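Local coordinates for tryparedoxin (Crithidia fasciculata, PDB 1O8X), which probably acts as a thioredoxin-like dithiol-disulfide oxidoreductase, passing reducing equivalents in the trypanosomatid defence against oxidative stress, at residues 104-107 with 108-111; 126-129 with 130-134. The protein carries 1 engineered substitution. All coordinates share one frame; numbering follows the deposited sequence.

Overall arrangement
Interaction 1 comes first along the chain and interaction 2 follows it. Their centres lie about 14 Å apart. The two meet where Pro110 O packs on Arg128 CG at 3.4 Å and Thr111 CA on Arg128 CB at 4.2 Å. Residues 104-111 hold the cis-proline loop of the thioredoxin fold. Ile109 touches Cys40, and Pro110 rests on Pro42. Cys40 belongs to the redox-active site: in the natural protein it forms a disulfide with a cysteine at position 43. Here position 43 is an engineered alanine and the bond is absent. Residues 126-134 form the last helix and the turn after it. Pro110, Arg128 and Val132 all touch Phe46 of helix 41-57, which follows directly on Cys40.

Interaction 1: residues 104-107 with 108-111; sequences FNVE and SIPT
Val106 and Ser108 meet across the bend of a loop. Val106 CG1 lies 3.4 Å from Ser108 O, a methyl against a carbonyl oxygen. This methyl stands anti to the backbone N (chi1 -177°), which sets it beside the carbonyl carbon and against Thr111. Val106 CG1 also lies 3.8 Å from Thr111 OG1 and 4.3 Å from Ile109 CG2. The Val106 and Thr111 side chains run past each other in opposite directions. Ser108 O accepts a hydrogen bond from Thr111 OG1 at 2.7 Å. The donor is tilted 26° from the carbonyl plane. This bond links Ser108 to Thr111 across the cis peptide before Pro110. The bonds to CB of Glu107 and Ser108 point away, although Glu107 CB still lies 3.3 Å from Ser108 N. This is the cis-proline loop of the thioredoxin fold, and its Ile109 reaches Cys40 of the redox site. A Schellman motif with Asn105 (positive phi) as C-prime residue ends helix 94-103. The loop then leads into strand 111-116, where Thr111 has a backbone hydrogen bond with Phe35. Val106 and Ile109 lie on Phe35 of strand 30-36 and on Trp70. Pro110 sits against Pro42 and Phe46 of helix 41-57.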
# COMPACT_ATOMS: atom_id res chain seq x y z
N PHE A 104 9.63 -0.69 8.69
CA PHE A 104 10.11 -1.34 7.47
C PHE A 104 11.34 -0.72 6.86
O PHE A 104 11.73 -1.08 5.75
CB PHE A 104 8.98 -1.37 6.45
CG PHE A 104 8.04 -2.50 6.68
CD1 PHE A 104 6.70 -2.28 6.94
CD2 PHE A 104 8.54 -3.82 6.68
CE1 PHE A 104 5.84 -3.40 7.19
CE2 PHE A 104 7.72 -4.89 6.90
CZ PHE A 104 6.37 -4.68 7.17
N ASN A 105 11.96 0.22 7.57
CA ASN A 105 13.13 0.92 7.07
C ASN A 105 12.93 1.47 5.66
O ASN A 105 13.78 1.33 4.78
CB ASN A 105 14.41 0.07 7.15
CG ASN A 105 15.65 0.92 6.99
OD1 ASN A 105 15.63 2.14 7.23
ND2 ASN A 105 16.73 0.29 6.55
N VAL A 106 11.80 2.14 5.46
CA VAL A 106 11.52 2.78 4.19
C VAL A 106 12.29 4.10 4.17
O VAL A 106 12.00 5.01 4.94
CB VAL A 106 10.02 3.05 4.01
CG1 VAL A 106 9.78 3.66 2.64
CG2 VAL A 106 9.21 1.78 4.16
N GLU A 107 13.24 4.20 3.26
CA GLU A 107 14.12 5.37 3.22
C GLU A 107 13.85 6.23 2.00
O GLU A 107 14.16 7.43 1.99
CB GLU A 107 15.57 4.92 3.21
CG GLU A 107 16.04 4.36 4.53
CD GLU A 107 17.54 4.18 4.52
OE1 GLU A 107 18.03 3.36 3.71
OE2 GLU A 107 18.20 4.87 5.31
N SER A 108 13.29 5.61 0.98
CA SER A 108 12.90 6.31 -0.23
C SER A 108 11.55 5.80 -0.69
O SER A 108 11.08 4.71 -0.29
CB SER A 108 13.92 6.14 -1.35
OG SER A 108 13.98 4.79 -1.75
N ILE A 109 10.90 6.62 -1.49
CA ILE A 109 9.63 6.26 -2.09
C ILE A 109 9.77 6.42 -3.61
O ILE A 109 10.60 7.20 -4.10
CB ILE A 109 8.48 7.10 -1.48
CG1 ILE A 109 8.82 8.59 -1.43
CG2 ILE A 109 8.17 6.56 -0.07
CD1 ILE A 109 7.61 9.45 -1.22
N PRO A 110 8.98 5.70 -4.40
CA PRO A 110 7.93 4.77 -3.93
C PRO A 110 8.49 3.46 -3.39
O PRO A 110 9.54 2.99 -3.84
CB PRO A 110 7.12 4.51 -5.21
CG PRO A 110 8.12 4.68 -6.34
CD PRO A 110 9.05 5.78 -5.87
N THR A 111 7.76 2.85 -2.44
CA THR A 111 8.13 1.54 -1.88
C THR A 111 6.84 0.77 -1.71
O THR A 111 5.82 1.35 -1.36
CB THR A 111 8.87 1.72 -0.55
OG1 THR A 111 10.19 2.20 -0.83
CG2 THR A 111 9.11 0.40 0.15

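Interaction 2: residues 126-129 with 130-134; sequences RARA and TLVKD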
# COMPACT_ATOMS: atom_id res chain seq x y z
N ARG A 126 10.13 -5.87 -1.73
CA ARG A 126 10.77 -5.39 -2.96
C ARG A 126 9.82 -5.28 -4.14
O ARG A 126 10.26 -5.16 -5.29
CB ARG A 126 11.92 -6.32 -3.33
CG ARG A 126 13.02 -6.41 -2.29
CD ARG A 126 13.45 -7.87 -1.99
NE ARG A 126 13.54 -8.64 -3.23
CZ ARG A 126 12.73 -9.63 -3.62
NH1 ARG A 126 12.93 -10.15 -4.82
NH2 ARG A 126 11.75 -10.12 -2.84
N ALA A 127 8.51 -5.27 -3.86
CA ALA A 127 7.52 -5.31 -4.92
C ALA A 127 7.56 -4.09 -5.87
O ALA A 127 7.21 -4.22 -7.04
CB ALA A 127 6.14 -5.50 -4.35
N ARG A 128 8.03 -2.93 -5.39
CA ARG A 128 8.16 -1.78 -6.29
C ARG A 128 9.17 -2.07 -7.40
O ARG A 128 9.02 -1.57 -8.51
CB ARG A 128 8.54 -0.54 -5.48
CG ARG A 128 8.84 0.72 -6.29
CD ARG A 128 10.33 0.83 -6.61
NE ARG A 128 10.68 2.05 -7.30
CZ ARG A 128 10.43 2.27 -8.57
NH1 ARG A 128 9.82 1.35 -9.32
NH2 ARG A 128 10.78 3.44 -9.11
N ALA A 129 10.22 -2.83 -7.08
CA ALA A 129 11.24 -3.20 -8.06
C ALA A 129 10.81 -4.38 -8.92
O ALA A 129 11.07 -4.42 -10.12
CB ALA A 129 12.56 -3.52 -7.34
N THR A 130 10.17 -5.38 -8.30
CA THR A 130 9.86 -6.61 -9.03
C THR A 130 8.63 -6.44 -9.92
O THR A 130 8.56 -7.04 -10.99
CB THR A 130 9.68 -7.79 -8.07
OG1 THR A 130 8.65 -7.47 -7.14
CG2 THR A 130 10.94 -8.04 -7.23
N LEU A 131 7.68 -5.62 -9.49
CA LEU A 131 6.45 -5.47 -10.26
C LEU A 131 6.72 -4.93 -11.66
O LEU A 131 6.11 -5.38 -12.63
CB LEU A 131 5.46 -4.60 -9.50
CG LEU A 131 4.07 -4.37 -10.10
CD1 LEU A 131 3.05 -4.19 -8.98
CD2 LEU A 131 4.04 -3.17 -11.00
N VAL A 132 7.62 -3.95 -11.78
CA VAL A 132 7.85 -3.33 -13.08
C VAL A 132 8.46 -4.31 -14.08
O VAL A 132 8.34 -4.12 -15.29
CB VAL A 132 8.62 -2.00 -13.01
CG1 VAL A 132 7.90 -0.99 -12.14
CG2 VAL A 132 10.02 -2.23 -12.51
N LYS A 133 9.08 -5.37 -13.57
CA LYS A 133 9.68 -6.39 -14.43
C LYS A 133 8.79 -7.60 -14.64
O LYS A 133 9.12 -8.48 -15.45
CB LYS A 133 10.99 -6.83 -13.82
CG LYS A 133 11.99 -5.71 -13.83
CD LYS A 133 13.36 -6.20 -13.44
CE LYS A 133 13.98 -7.09 -14.50
NZ LYS A 133 14.50 -6.32 -15.66
N ASP A 134 7.67 -7.65 -13.93
CA ASP A 134 6.78 -8.80 -14.00
C ASP A 134 5.34 -8.33 -14.07
O ASP A 134 4.57 -8.60 -13.16
CB ASP A 134 7.07 -9.70 -12.79
CG ASP A 134 6.25 -10.98 -12.78
OD1 ASP A 134 5.82 -11.49 -13.85
OD2 ASP A 134 6.03 -11.54 -11.67
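Arg126 O accepts a hydrogen bond from Thr130 N at the start of a short helix. The bond is 3.0 Å long, with an N-H...O angle of 154°, and lies in the carbonyl plane. Ala129 N, at 2.9 Å, is a second donor to Arg126 O. Thr130 OG1 adds a third, weak bond to Arg126 O at 3.4 Å. The Thr130 hydroxyl sits between its own backbone N and carbonyl carbon (chi1 57°), and this turns it back over the first turn. Arg126 is the N-cap residue, and its carbonyl accepts the backbone N-H groups of Ala129 and Thr130. One residue on, Ala127 O accepts from Leu131 N at 2.9 Å. This donor is tilted 29° from the carbonyl plane. Further along, Lys133 N binds Thr130 O at 3.1 Å. Asp134 N binds Leu131 O at 3.0 Å and closes a type I beta turn.

The side chains add van der Waals contacts between methyl groups and guanidinium groups. Thr130 CG2 lies 3.8 Å from Arg126 NH1, approaching the guanidinium obliquely. Val132 CG1 meets the Arg128 guanidinium at its edge. Arg126 finds its main polar partners elsewhere: NH2 forms a salt bridge with Asp144 and a hydrogen bond to Trp142 O. The carboxylate of Asp134 accepts from Trp142 NE1 and from the backbone N of Glu138 and Gln139. The helix itself is therefore held by main-chain bonds, with Thr130 adding a weak one. The Arg126 guanidinium and the Asp134 carboxylate, from the N-cap and from the turn after the helix, both bind the C-terminal segment around Trp142.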